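PDB 3PP9: putative streptothricin acetyltransferase from Bacillus anthracis, which probably transfers the acetyl group of acetyl coenzyme A to streptothricin-type antibiotics, as a member of the GNAT family of acetyltransferases. Local coordinates for residues 164-169 / 176-181; 28-33 / 144-149; 9-14 / 78-83; 18-23 / 85-90. All coordinates share one frame; numbering follows the deposited sequence.

Contact 1 (164-169 / 176-181); sequences FLVYKG and EVAIYW
The loop that turns strand 158-163 back into strand 178-184 folds over the start of the second strand, so that Tyr167 lies against Glu176 and Ala178. A short 3-10 segment carries the tyrosine, and with CG anti to the carbonyl carbon (chi1 -75°) its ring reaches across to the other segment. In one of the two conformers of Glu176, its carboxylate oxygen OE1 comes to 3.4 Å from Tyr167 CD1 in a van der Waals approach, oblique to the ring. Across the ring, Tyr167 CE2 meets the methyl CB of Ala178 at 3.8 Å. That methyl also packs on Val166 CG1 at 3.9 Å. The two strands form the C-terminal antiparallel hairpin of the GNAT sheet, but here, past their paired part, no direct hydrogen bond joins the segments. One water fills the role instead, accepting from Tyr167 N (3.0 Å) and donating to Glu176 O (2.8 Å). Phe164 and Val177 run side by side in the same direction, Val177 CG2 lying near the ring plane at 3.7 Å from Phe164 CD1. The Tyr167 hydroxyl is hydrogen-bonded to Glu140 on strand 136-142. The second subunit closes over the loop: its Trp97 meets the Tyr167 ring edge-to-face, and its Asn98 ND2 donates to Val166 O.

Contact 2 (28-33 / 144-149); sequences VNARLM and NNVAAC. With ACO (acetyl coenzyme *a), chain D.
Apolar contact centres on Val146 and Leu32, where the first turn of helix 146-154 meets strand 25-36. Val146 CG2, anti to its carbonyl carbon and beside the backbone N, faces the strand and packs on Ala30 CB at 4.0 Å. In one of its two conformers Leu32 sets CD1 against the same valine methyl and CD2 3.9 Å from Cys149 SG, one turn farther along the helix. At the opposite end, Val28 straddles the Asn144 carbonyl, its CG1 lying 3.6 Å from Asn144 O. Polar contact between the segments runs through a water that accepts from Asn29 N and, weakly, from Val146 N, and lies 2.7 Å from Asn144 O, to which it can donate. Asn144 ND2 is hydrogen-bonded to Tyr53. Asn145 is the N-cap: its OD1 accepts from Ala148 N at 3.2 Å, with the donor well above the carbonyl plane. The third kind of interaction is with the cofactor, since the start of this helix forms part of the acetyl coenzyme A pocket of the GNAT domain. Asn145 ND2 gives a nearly straight bond (3.0 Å, 170°) to the pantetheine carbonyl O5P, so both ends of the amide are held. Ala147 CB lies beside the adenine amino group. Beyond the contact, strand 25-36 pairs with strand 43-56, Leu32 continues onto Ile179 of strand 178-184, and Cys149 rests on Thr141 of strand 136-142 and on Trp181.

Contact 3 (9-14 / 78-83); sequences RELETN and IYIALL
Arg9 and Ile80 bond to each other through both backbone groups: Arg9 N donates to Ile80 O at 3.1 Å, and Ile80 N returns a straighter bond to Arg9 O at 2.9 Å (168°). One residue past the end of strand 7-10, Leu11 N still donates to Ile78 O at 2.9 Å. The Arg9 guanidinium is held by its own segment, NH1 giving a hydrogen bond to Glu10 O at 3.0 Å with the oxygen in the guanidinium plane; NH1 also forms a salt bridge with Asp15. This antiparallel pairing places strand 7-10 at the outer edge of the mixed GNAT sheet, with strand 86-95 on the far side of strand 76-83. Arg9 CG sits between the backbone N and the carbonyl carbon (chi1 63°), and the chain runs beside Ile80, whose CD1 lies over one face of the guanidinium, 3.8 Å from NH1. Leu82 CD1 touches NE of the same arginine at 3.8 Å. Farther along this side, Leu11 CD1 meets Ile80 CG2 at 3.8 Å. On the opposite face of the sheet, in the non-hydrogen-bonded pair of Glu10 with Tyr79, the tyrosine CD1 lies 3.6 Å from Glu10 N, and the Tyr79 side chain also touches Gln124 of helix 117-131.

Contact 4 (18-23 / 85-90); sequences NFPEID and NQIIGF
Ile87, on strand 86-95 of the central GNAT sheet, packs against the irregular segment 18-23 that leads from the first strand to strand 25-36. Its CB meets Pro20 CD at 3.8 Å, and the proline CG leans over the Ile87 carbonyl, 3.4 Å from O. At the branch, Ile87 CG2 turns toward Ile22 CD1 at 3.8 Å and also touches the far end of the Phe19 ring. CG1 takes the other direction, anti to the carbonyl carbon (chi1 -65°), and brings the tip, CD1, over one face of Phe19: a CH-pi contact 4.0 Å from the ring centroid and 20° off the normal. Phe19 in turn directs its edge toward the face of Phe90 in an offset edge-to-face pair, centroids 5.9 Å apart and planes at 70°. Ile22 CD1 closes the cluster at the Phe90 edge, 3.9 Å from Phe90 CD1. Ile87 and Phe90 can face the same segment because Ile88 and Gly89 both pair with Ala81 of strand 76-83, consistent with a classic beta bulge that adds a residue between them. Phe19 also stacks with Tyr67, and Ile22 and Phe90 extend the packing to Thr107 on strand 101-108. At the other end of the contact one water joins the backbones, accepting from Ile87 N at 3.0 Å and donating to Asn18 O at 3.0 Å.

In the fold
The contacts form two pairs, and contact 1 lies across the chain's centre from contacts 3 and 4. Contacts 3 and 4, centres 9 Å apart, are fused by the pairing of strands 76-83 and 86-95, with Ala81 N 2.8 Å from Gly89 O. Contacts 1 and 2, centres 13 Å apart, touch where Trp181 CZ2 lies 3.6 Å from Cys149 CB. Between the pairs the gap is wide: contacts 1 and 3 have centres 31 Å apart, and even contacts 2 and 4 keep about 11 Å between nearest atoms. Acetyl coenzyme A is bound directly by contact 2, whereas the Ile22 side chain of contact 4 stays about 7 Å from it and the Ile78 side chain of contact 3 about 12 Å.

Contact 1 (164-169 / 176-181)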
# COMPACT_ATOMS: atom_id res chain seq x y z
N PHE A 164 11.07 -0.45 -3.32
CA PHE A 164 11.91 -1.03 -4.36
C PHE A 164 11.56 -2.45 -4.78
O PHE A 164 12.09 -2.92 -5.81
CB PHE A 164 13.38 -1.14 -3.90
CG PHE A 164 14.01 0.17 -3.53
CD1 PHE A 164 14.18 1.16 -4.47
CD2 PHE A 164 14.55 0.35 -2.27
CE1 PHE A 164 14.80 2.37 -4.14
CE2 PHE A 164 15.18 1.55 -1.93
CZ PHE A 164 15.30 2.56 -2.89
N LEU A 165 10.72 -3.15 -4.03
CA LEU A 165 10.42 -4.53 -4.35
C LEU A 165 8.99 -4.85 -4.73
O LEU A 165 8.75 -5.90 -5.33
CB LEU A 165 10.82 -5.42 -3.16
CG LEU A 165 12.31 -5.41 -2.78
CD1 LEU A 165 12.59 -6.32 -1.59
CD2 LEU A 165 13.18 -5.83 -3.94
N VAL A 166 8.05 -3.96 -4.44
CA VAL A 166 6.65 -4.29 -4.72
C VAL A 166 6.42 -4.67 -6.21
O VAL A 166 5.74 -5.66 -6.53
CB VAL A 166 5.69 -3.25 -4.19
CG1 VAL A 166 5.79 -1.92 -4.95
CG2 VAL A 166 4.24 -3.81 -4.20
N TYR A 167 7.07 -3.94 -7.11
CA TYR A 167 6.91 -4.23 -8.55
C TYR A 167 7.56 -5.52 -9.06
O TYR A 167 7.20 -6.00 -10.16
CB TYR A 167 7.31 -3.04 -9.42
CG TYR A 167 6.28 -1.95 -9.42
CD1 TYR A 167 5.13 -2.08 -10.18
CD2 TYR A 167 6.46 -0.78 -8.71
CE1 TYR A 167 4.17 -1.10 -10.20
CE2 TYR A 167 5.49 0.23 -8.73
CZ TYR A 167 4.35 0.05 -9.47
OH TYR A 167 3.38 1.03 -9.50
N LYS A 168 8.49 -6.08 -8.29
CA LYS A 168 9.16 -7.32 -8.63
C LYS A 168 8.18 -8.48 -8.78
O LYS A 168 8.46 -9.45 -9.47
CB LYS A 168 10.13 -7.71 -7.51
CG LYS A 168 11.29 -6.76 -7.30
CD LYS A 168 12.25 -6.84 -8.47
CE LYS A 168 13.46 -5.94 -8.26
NZ LYS A 168 14.42 -6.13 -9.38
N GLY A 169 7.03 -8.38 -8.11
CA GLY A 169 6.03 -9.45 -8.15
C GLY A 169 5.45 -9.59 -9.54
O GLY A 169 5.00 -10.67 -9.93
N GLU A 176 11.59 -1.04 -11.32
CA GLU A 176 10.58 -0.00 -11.11
C GLU A 176 10.44 0.27 -9.61
O GLU A 176 10.45 -0.68 -8.83
CB GLU A 176 9.25 -0.53 -11.66
CG GLU A 176 9.35 -1.00 -13.10
CD GLU A 176 8.08 -1.64 -13.64
OE1 GLU A 176 7.15 -1.89 -12.86
OE2 GLU A 176 8.03 -1.90 -14.86
N VAL A 177 10.31 1.54 -9.21
CA VAL A 177 10.18 1.89 -7.79
C VAL A 177 8.87 2.63 -7.58
O VAL A 177 8.53 3.54 -8.34
CB VAL A 177 11.33 2.81 -7.33
CG1 VAL A 177 11.24 3.15 -5.84
CG2 VAL A 177 12.72 2.18 -7.66
N ALA A 178 8.10 2.22 -6.57
CA ALA A 178 6.86 2.90 -6.22
C ALA A 178 7.20 4.10 -5.35
O ALA A 178 8.04 3.99 -4.45
CB ALA A 178 5.95 1.95 -5.42
N ILE A 179 6.57 5.23 -5.63
CA ILE A 179 6.77 6.46 -4.88
C ILE A 179 5.40 6.89 -4.34
O ILE A 179 4.43 6.98 -5.09
CB ILE A 179 7.39 7.59 -5.71
CG1 ILE A 179 8.71 7.13 -6.33
CG2 ILE A 179 7.60 8.82 -4.83
CD1 ILE A 179 9.41 8.20 -7.17
N TYR A 180 5.35 7.15 -3.04
CA TYR A 180 4.09 7.57 -2.38
C TYR A 180 4.12 9.07 -2.06
O TYR A 180 5.02 9.54 -1.36
CB TYR A 180 3.85 6.68 -1.17
CG TYR A 180 3.86 5.23 -1.60
CD1 TYR A 180 2.72 4.62 -2.09
CD2 TYR A 180 5.03 4.49 -1.57
CE1 TYR A 180 2.75 3.28 -2.51
CE2 TYR A 180 5.06 3.17 -1.98
CZ TYR A 180 3.93 2.59 -2.45
OH TYR A 180 4.01 1.27 -2.85
N TRP A 181 3.13 9.80 -2.60
CA TRP A 181 3.05 11.25 -2.48
C TRP A 181 1.88 11.63 -1.61
O TRP A 181 0.82 11.01 -1.70
CB TRP A 181 2.87 11.88 -3.86
CG TRP A 181 4.03 11.74 -4.80
CD1 TRP A 181 4.28 10.69 -5.64
CD2 TRP A 181 5.05 12.71 -5.05
NE1 TRP A 181 5.41 10.95 -6.38
CE2 TRP A 181 5.90 12.18 -6.04
CE3 TRP A 181 5.33 13.97 -4.52
CZ2 TRP A 181 7.03 12.87 -6.50
CZ3 TRP A 181 6.43 14.66 -4.98
CH2 TRP A 181 7.27 14.10 -5.97
O HOH W 1 9.03 -1.73 -6.66

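Contact 2 (28-33 / 144-149)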
# COMPACT_ATOMS: atom_id res chain seq x y z
N VAL A 28 8.03 8.00 -21.23
CA VAL A 28 8.96 7.81 -20.15
C VAL A 28 10.28 8.29 -20.77
O VAL A 28 10.71 7.75 -21.78
CB VAL A 28 9.12 6.35 -19.75
CG1 VAL A 28 10.34 6.17 -18.81
CG2 VAL A 28 7.83 5.88 -19.06
N ASN A 29 10.90 9.33 -20.20
CA ASN A 29 12.17 9.83 -20.71
C ASN A 29 13.24 9.95 -19.65
O ASN A 29 14.39 10.30 -19.95
CB ASN A 29 11.99 11.18 -21.40
CG ASN A 29 11.35 12.22 -20.51
OD1 ASN A 29 11.13 12.01 -19.32
ND2 ASN A 29 10.99 13.36 -21.12
N ALA A 30 12.87 9.64 -18.40
CA ALA A 30 13.77 9.74 -17.28
C ALA A 30 13.17 9.02 -16.10
O ALA A 30 12.04 8.53 -16.17
CB ALA A 30 13.95 11.21 -16.93
N ARG A 31 13.93 8.95 -15.03
CA ARG A 31 13.44 8.31 -13.82
C ARG A 31 14.01 9.00 -12.60
O ARG A 31 15.08 9.61 -12.66
CB ARG A 31 13.81 6.82 -13.76
CG ARG A 31 15.30 6.49 -13.73
CD ARG A 31 15.54 5.00 -13.53
NE ARG A 31 16.96 4.67 -13.56
CZ ARG A 31 17.48 3.49 -13.19
NH1 ARG A 31 16.72 2.51 -12.72
NH2 ARG A 31 18.79 3.30 -13.27
N LEU A 32 13.24 8.96 -11.52
CA LEU A 32 13.69 9.52 -10.25
C LEU A 32 14.63 8.56 -9.55
O LEU A 32 14.44 7.34 -9.56
CB LEU A 32 12.54 9.90 -9.31
CG LEU A 32 11.90 11.30 -9.40
CD1 LEU A 32 11.30 11.66 -10.73
CD2 LEU A 32 10.84 11.46 -8.32
N MSE A 33 15.66 9.14 -8.95
CA MSE A 33 16.67 8.40 -8.21
C MSE A 33 16.45 8.87 -6.79
O MSE A 33 16.60 10.05 -6.52
CB MSE A 33 18.07 8.81 -8.65
CG MSE A 33 18.28 8.74 -10.15
SE MSE A 33 18.07 6.94 -10.82
CE MSE A 33 19.55 6.05 -9.91
N ASN A 144 9.46 6.10 -12.86
CA ASN A 144 9.68 6.42 -14.26
C ASN A 144 8.64 7.36 -14.83
O ASN A 144 8.69 7.64 -16.03
CB ASN A 144 9.79 5.15 -15.13
CG ASN A 144 8.53 4.34 -15.18
OD1 ASN A 144 7.56 4.62 -14.48
ND2 ASN A 144 8.52 3.31 -16.05
N ASN A 145 7.69 7.85 -14.02
CA ASN A 145 6.69 8.80 -14.50
C ASN A 145 7.09 10.18 -13.95
O ASN A 145 6.45 10.71 -13.05
CB ASN A 145 5.30 8.39 -14.06
CG ASN A 145 4.21 9.15 -14.76
OD1 ASN A 145 4.47 10.15 -15.45
ND2 ASN A 145 2.96 8.66 -14.63
N VAL A 146 8.17 10.72 -14.50
CA VAL A 146 8.69 12.01 -14.06
C VAL A 146 7.68 13.14 -14.32
O VAL A 146 7.54 14.04 -13.48
CB VAL A 146 10.10 12.29 -14.65
CG1 VAL A 146 10.60 13.69 -14.24
CG2 VAL A 146 11.08 11.21 -14.18
N ALA A 147 6.92 13.06 -15.40
CA ALA A 147 5.92 14.09 -15.70
C ALA A 147 4.93 14.17 -14.54
O ALA A 147 4.62 15.25 -14.05
CB ALA A 147 5.15 13.76 -16.98
N ALA A 148 4.42 13.02 -14.12
CA ALA A 148 3.46 12.97 -13.01
C ALA A 148 4.10 13.44 -11.70
O ALA A 148 3.49 14.18 -10.92
CB ALA A 148 2.90 11.56 -12.84
N CYS A 149 5.33 13.00 -11.45
CA CYS A 149 6.02 13.42 -10.23
C CYS A 149 6.15 14.94 -10.15
O CYS A 149 5.85 15.55 -9.12
CB CYS A 149 7.38 12.74 -10.09
SG CYS A 149 7.26 10.94 -9.78
N1A ACO D . 6.78 18.10 -16.59
C2A ACO D . 6.97 19.09 -15.70
N3A ACO D . 5.95 19.76 -15.12
C4A ACO D . 4.67 19.43 -15.44
C5A ACO D . 4.41 18.38 -16.41
C6A ACO D . 5.56 17.71 -17.01
N6A ACO D . 5.36 16.73 -17.91
N7A ACO D . 3.08 18.27 -16.55
C8A ACO D . 2.53 19.19 -15.73
N9A ACO D . 3.47 19.87 -15.06
C1B ACO D . 3.28 20.99 -14.13
C2B ACO D . 2.83 22.19 -14.96
O2B ACO D . 3.89 22.96 -15.55
C3B ACO D . 2.02 23.00 -13.97
O3B ACO D . 2.90 23.84 -13.24
P3B ACO D . 2.54 25.36 -12.86
O7A ACO D . 1.32 25.25 -11.97
O8A ACO D . 2.29 26.00 -14.20
O9A ACO D . 3.80 25.80 -12.14
C4B ACO D . 1.43 21.95 -13.05
O4B ACO D . 2.25 20.78 -13.17
C5B ACO D . -0.02 21.64 -13.42
O5B ACO D . -0.02 20.98 -14.69
P1A ACO D . -1.39 20.76 -15.49
O1A ACO D . -1.30 21.44 -16.84
O2A ACO D . -2.51 21.11 -14.56
O3A ACO D . -1.32 19.16 -15.69
P2A ACO D . -2.04 18.30 -16.83
O4A ACO D . -1.02 18.14 -17.91
O5A ACO D . -3.41 18.82 -17.18
O6A ACO D . -2.30 16.88 -16.08
CBP ACO D . -1.42 14.69 -15.66
CCP ACO D . -1.26 16.19 -15.42
CDP ACO D . -0.38 13.95 -14.83
CEP ACO D . -2.82 14.25 -15.25
CAP ACO D . -1.21 14.38 -17.15
OAP ACO D . 0.19 14.58 -17.49
C9P ACO D . -1.56 12.97 -17.53
O9P ACO D . -2.70 12.63 -17.71
N8P ACO D . -0.57 12.08 -17.68
C7P ACO D . -0.79 10.70 -18.11
C6P ACO D . -1.50 9.85 -17.09
C5P ACO D . -0.72 9.86 -15.81
O5P ACO D . 0.49 9.78 -15.80
N4P ACO D . -1.41 9.97 -14.70
C3P ACO D . -0.81 9.99 -13.37
C2P ACO D . -0.53 8.53 -13.00
S1P ACO D . -0.33 8.32 -11.25
C ACO D . -1.93 8.33 -10.69
O ACO D . -2.85 8.49 -11.46
CH3 ACO D . -2.18 8.15 -9.23
O HOH W 2 9.62 9.85 -17.37

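Contact 3 (9-14 / 78-83)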
# COMPACT_ATOMS: atom_id res chain seq x y z
N ARG A 9 -17.12 18.25 -12.99
CA ARG A 9 -18.29 17.82 -12.21
C ARG A 9 -18.27 16.32 -11.98
O ARG A 9 -17.56 15.59 -12.63
CB ARG A 9 -19.63 18.19 -12.85
CG ARG A 9 -19.94 17.55 -14.21
CD ARG A 9 -21.46 17.63 -14.50
NE ARG A 9 -21.77 17.10 -15.82
CZ ARG A 9 -21.87 15.81 -16.12
NH1 ARG A 9 -21.61 14.87 -15.22
NH2 ARG A 9 -22.16 15.44 -17.36
N GLU A 10 -19.08 15.88 -11.02
CA GLU A 10 -19.18 14.48 -10.67
C GLU A 10 -19.76 13.65 -11.82
O GLU A 10 -20.75 14.06 -12.49
CB GLU A 10 -20.05 14.32 -9.41
CG GLU A 10 -20.21 12.89 -8.91
CD GLU A 10 -21.03 12.83 -7.61
OE1 GLU A 10 -21.42 13.88 -7.09
OE2 GLU A 10 -21.26 11.71 -7.11
N LEU A 11 -19.16 12.49 -12.03
CA LEU A 11 -19.60 11.54 -13.06
C LEU A 11 -21.02 11.07 -12.74
O LEU A 11 -21.36 10.81 -11.59
CB LEU A 11 -18.67 10.33 -13.07
CG LEU A 11 -18.96 9.26 -14.13
CD1 LEU A 11 -18.63 9.80 -15.48
CD2 LEU A 11 -18.13 8.03 -13.84
N GLU A 12 -21.82 10.92 -13.80
CA GLU A 12 -23.22 10.46 -13.72
C GLU A 12 -23.39 9.22 -14.57
O GLU A 12 -22.66 9.01 -15.53
CB GLU A 12 -24.16 11.57 -14.26
CG GLU A 12 -24.11 12.87 -13.46
CD GLU A 12 -24.82 14.06 -14.12
OE1 GLU A 12 -25.47 13.90 -15.19
OE2 GLU A 12 -24.71 15.17 -13.56
N THR A 13 -24.37 8.40 -14.21
CA THR A 13 -24.66 7.19 -14.96
C THR A 13 -24.85 7.51 -16.44
O THR A 13 -24.32 6.83 -17.31
CB THR A 13 -25.93 6.54 -14.41
OG1 THR A 13 -25.73 6.18 -13.04
CG2 THR A 13 -26.27 5.32 -15.23
N ASN A 14 -25.57 8.59 -16.71
CA ASN A 14 -25.86 9.01 -18.07
C ASN A 14 -24.60 9.42 -18.89
O ASN A 14 -24.68 9.56 -20.10
CB ASN A 14 -26.99 10.07 -18.08
CG ASN A 14 -28.37 9.52 -17.59
OD1 ASN A 14 -29.29 10.31 -17.26
ND2 ASN A 14 -28.51 8.20 -17.53
N ILE A 78 -15.83 9.82 -8.98
CA ILE A 78 -15.09 10.23 -10.17
C ILE A 78 -15.54 11.63 -10.58
O ILE A 78 -16.76 11.94 -10.57
CB ILE A 78 -15.25 9.27 -11.36
CG1 ILE A 78 -14.52 7.97 -11.04
CG2 ILE A 78 -14.69 9.88 -12.64
CD1 ILE A 78 -14.67 6.84 -12.07
N TYR A 79 -14.58 12.51 -10.85
CA TYR A 79 -14.90 13.82 -11.40
C TYR A 79 -14.38 13.83 -12.82
O TYR A 79 -13.30 13.32 -13.08
CB TYR A 79 -14.28 14.97 -10.63
CG TYR A 79 -14.88 15.19 -9.28
CD1 TYR A 79 -16.06 15.91 -9.13
CD2 TYR A 79 -14.27 14.72 -8.14
CE1 TYR A 79 -16.63 16.12 -7.89
CE2 TYR A 79 -14.82 14.94 -6.89
CZ TYR A 79 -15.99 15.64 -6.77
OH TYR A 79 -16.54 15.86 -5.51
N ILE A 80 -15.17 14.39 -13.72
CA ILE A 80 -14.78 14.51 -15.12
C ILE A 80 -14.56 15.97 -15.50
O ILE A 80 -15.19 16.88 -14.95
CB ILE A 80 -15.83 13.89 -16.12
CG1 ILE A 80 -17.26 14.45 -15.88
CG2 ILE A 80 -15.83 12.37 -15.99
CD1 ILE A 80 -18.34 13.96 -16.88
N ALA A 81 -13.64 16.19 -16.43
CA ALA A 81 -13.35 17.50 -16.97
C ALA A 81 -14.00 17.59 -18.35
O ALA A 81 -13.69 16.79 -19.25
CB ALA A 81 -11.84 17.69 -17.10
N LEU A 82 -14.87 18.58 -18.54
CA LEU A 82 -15.58 18.79 -19.79
C LEU A 82 -15.15 20.08 -20.46
O LEU A 82 -15.17 21.15 -19.84
CB LEU A 82 -17.09 18.87 -19.51
CG LEU A 82 -17.71 17.54 -19.10
CD1 LEU A 82 -18.95 17.77 -18.24
CD2 LEU A 82 -18.01 16.73 -20.35
N LEU A 83 -14.83 19.98 -21.75
CA LEU A 83 -14.45 21.13 -22.56
C LEU A 83 -15.10 20.91 -23.92
O LEU A 83 -15.00 19.83 -24.48
CB LEU A 83 -12.93 21.22 -22.73
CG LEU A 83 -12.52 22.54 -23.37
CD1 LEU A 83 -12.85 23.71 -22.45
CD2 LEU A 83 -11.05 22.56 -23.73

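Contact 4 (18-23 / 85-90)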
# COMPACT_ATOMS: atom_id res chain seq x y z
N ASN A 18 -21.29 8.16 -23.17
CA ASN A 18 -20.78 9.36 -23.85
C ASN A 18 -19.31 9.53 -23.48
O ASN A 18 -18.70 10.58 -23.73
CB ASN A 18 -21.50 10.61 -23.32
CG ASN A 18 -23.01 10.56 -23.50
OD1 ASN A 18 -23.53 9.82 -24.34
ND2 ASN A 18 -23.72 11.38 -22.71
N PHE A 19 -18.74 8.49 -22.88
CA PHE A 19 -17.40 8.55 -22.41
C PHE A 19 -16.48 8.16 -23.56
O PHE A 19 -16.49 7.01 -24.02
CB PHE A 19 -17.26 7.64 -21.20
CG PHE A 19 -16.30 8.14 -20.18
CD1 PHE A 19 -16.75 8.57 -18.94
CD2 PHE A 19 -14.96 8.28 -20.49
CE1 PHE A 19 -15.87 9.05 -18.02
CE2 PHE A 19 -14.09 8.78 -19.56
CZ PHE A 19 -14.54 9.16 -18.32
N PRO A 20 -15.70 9.12 -24.06
CA PRO A 20 -14.83 8.88 -25.19
C PRO A 20 -13.53 8.17 -24.84
O PRO A 20 -13.23 7.97 -23.66
CB PRO A 20 -14.51 10.29 -25.65
CG PRO A 20 -14.40 11.05 -24.36
CD PRO A 20 -15.40 10.41 -23.42
N GLU A 21 -12.81 7.76 -25.88
CA GLU A 21 -11.50 7.14 -25.73
C GLU A 21 -10.61 8.29 -25.30
O GLU A 21 -10.57 9.32 -25.96
CB GLU A 21 -10.96 6.57 -27.05
CG GLU A 21 -11.70 5.37 -27.62
CD GLU A 21 -11.17 4.89 -28.97
OE1 GLU A 21 -10.28 5.55 -29.56
OE2 GLU A 21 -11.65 3.83 -29.45
N ILE A 22 -9.95 8.12 -24.17
CA ILE A 22 -9.07 9.15 -23.67
C ILE A 22 -7.68 8.56 -23.72
O ILE A 22 -7.46 7.44 -23.28
CB ILE A 22 -9.49 9.53 -22.26
CG1 ILE A 22 -10.80 10.33 -22.35
CG2 ILE A 22 -8.40 10.35 -21.58
CD1 ILE A 22 -11.41 10.66 -21.06
N ASP A 23 -6.74 9.31 -24.30
CA ASP A 23 -5.36 8.85 -24.43
C ASP A 23 -4.63 9.09 -23.11
O ASP A 23 -4.30 10.24 -22.81
CB ASP A 23 -4.68 9.61 -25.57
CG ASP A 23 -3.27 9.11 -25.87
OD1 ASP A 23 -2.72 8.32 -25.08
OD2 ASP A 23 -2.72 9.50 -26.91
N ASN A 85 -18.10 20.31 -25.05
CA ASN A 85 -18.98 19.12 -25.10
C ASN A 85 -18.28 17.76 -25.08
O ASN A 85 -18.86 16.76 -25.47
CB ASN A 85 -19.93 19.19 -26.31
CG ASN A 85 -20.76 20.46 -26.35
OD1 ASN A 85 -21.24 20.87 -27.41
ND2 ASN A 85 -20.91 21.11 -25.20
N GLN A 86 -17.05 17.70 -24.57
CA GLN A 86 -16.35 16.44 -24.57
C GLN A 86 -15.60 16.24 -23.26
O GLN A 86 -15.08 17.18 -22.68
CB GLN A 86 -15.33 16.39 -25.71
CG GLN A 86 -15.89 16.52 -27.12
CD GLN A 86 -14.80 16.58 -28.18
OE1 GLN A 86 -15.06 16.96 -29.33
NE2 GLN A 86 -13.57 16.23 -27.80
N ILE A 87 -15.58 15.00 -22.80
CA ILE A 87 -14.82 14.66 -21.61
C ILE A 87 -13.34 14.59 -22.05
O ILE A 87 -12.99 13.81 -22.95
CB ILE A 87 -15.26 13.31 -21.02
CG1 ILE A 87 -16.71 13.42 -20.54
CG2 ILE A 87 -14.30 12.86 -19.88
CD1 ILE A 87 -17.35 12.07 -20.16
N ILE A 88 -12.50 15.43 -21.45
CA ILE A 88 -11.07 15.49 -21.80
C ILE A 88 -10.14 15.04 -20.65
O ILE A 88 -8.91 15.07 -20.79
CB ILE A 88 -10.65 16.88 -22.28
CG1 ILE A 88 -10.74 17.92 -21.14
CG2 ILE A 88 -11.47 17.27 -23.51
CD1 ILE A 88 -10.08 19.28 -21.46
N GLY A 89 -10.73 14.66 -19.52
CA GLY A 89 -9.92 14.21 -18.40
C GLY A 89 -10.80 13.79 -17.24
O GLY A 89 -11.99 14.03 -17.27
N PHE A 90 -10.22 13.11 -16.26
CA PHE A 90 -10.98 12.65 -15.12
C PHE A 90 -10.05 12.30 -13.96
O PHE A 90 -8.83 12.19 -14.13
CB PHE A 90 -11.85 11.43 -15.50
CG PHE A 90 -11.07 10.25 -15.96
CD1 PHE A 90 -10.80 10.04 -17.30
CD2 PHE A 90 -10.56 9.35 -15.05
CE1 PHE A 90 -10.06 8.95 -17.72
CE2 PHE A 90 -9.82 8.24 -15.47
CZ PHE A 90 -9.55 8.06 -16.80
O HOH W 3 -18.07 13.53 -23.72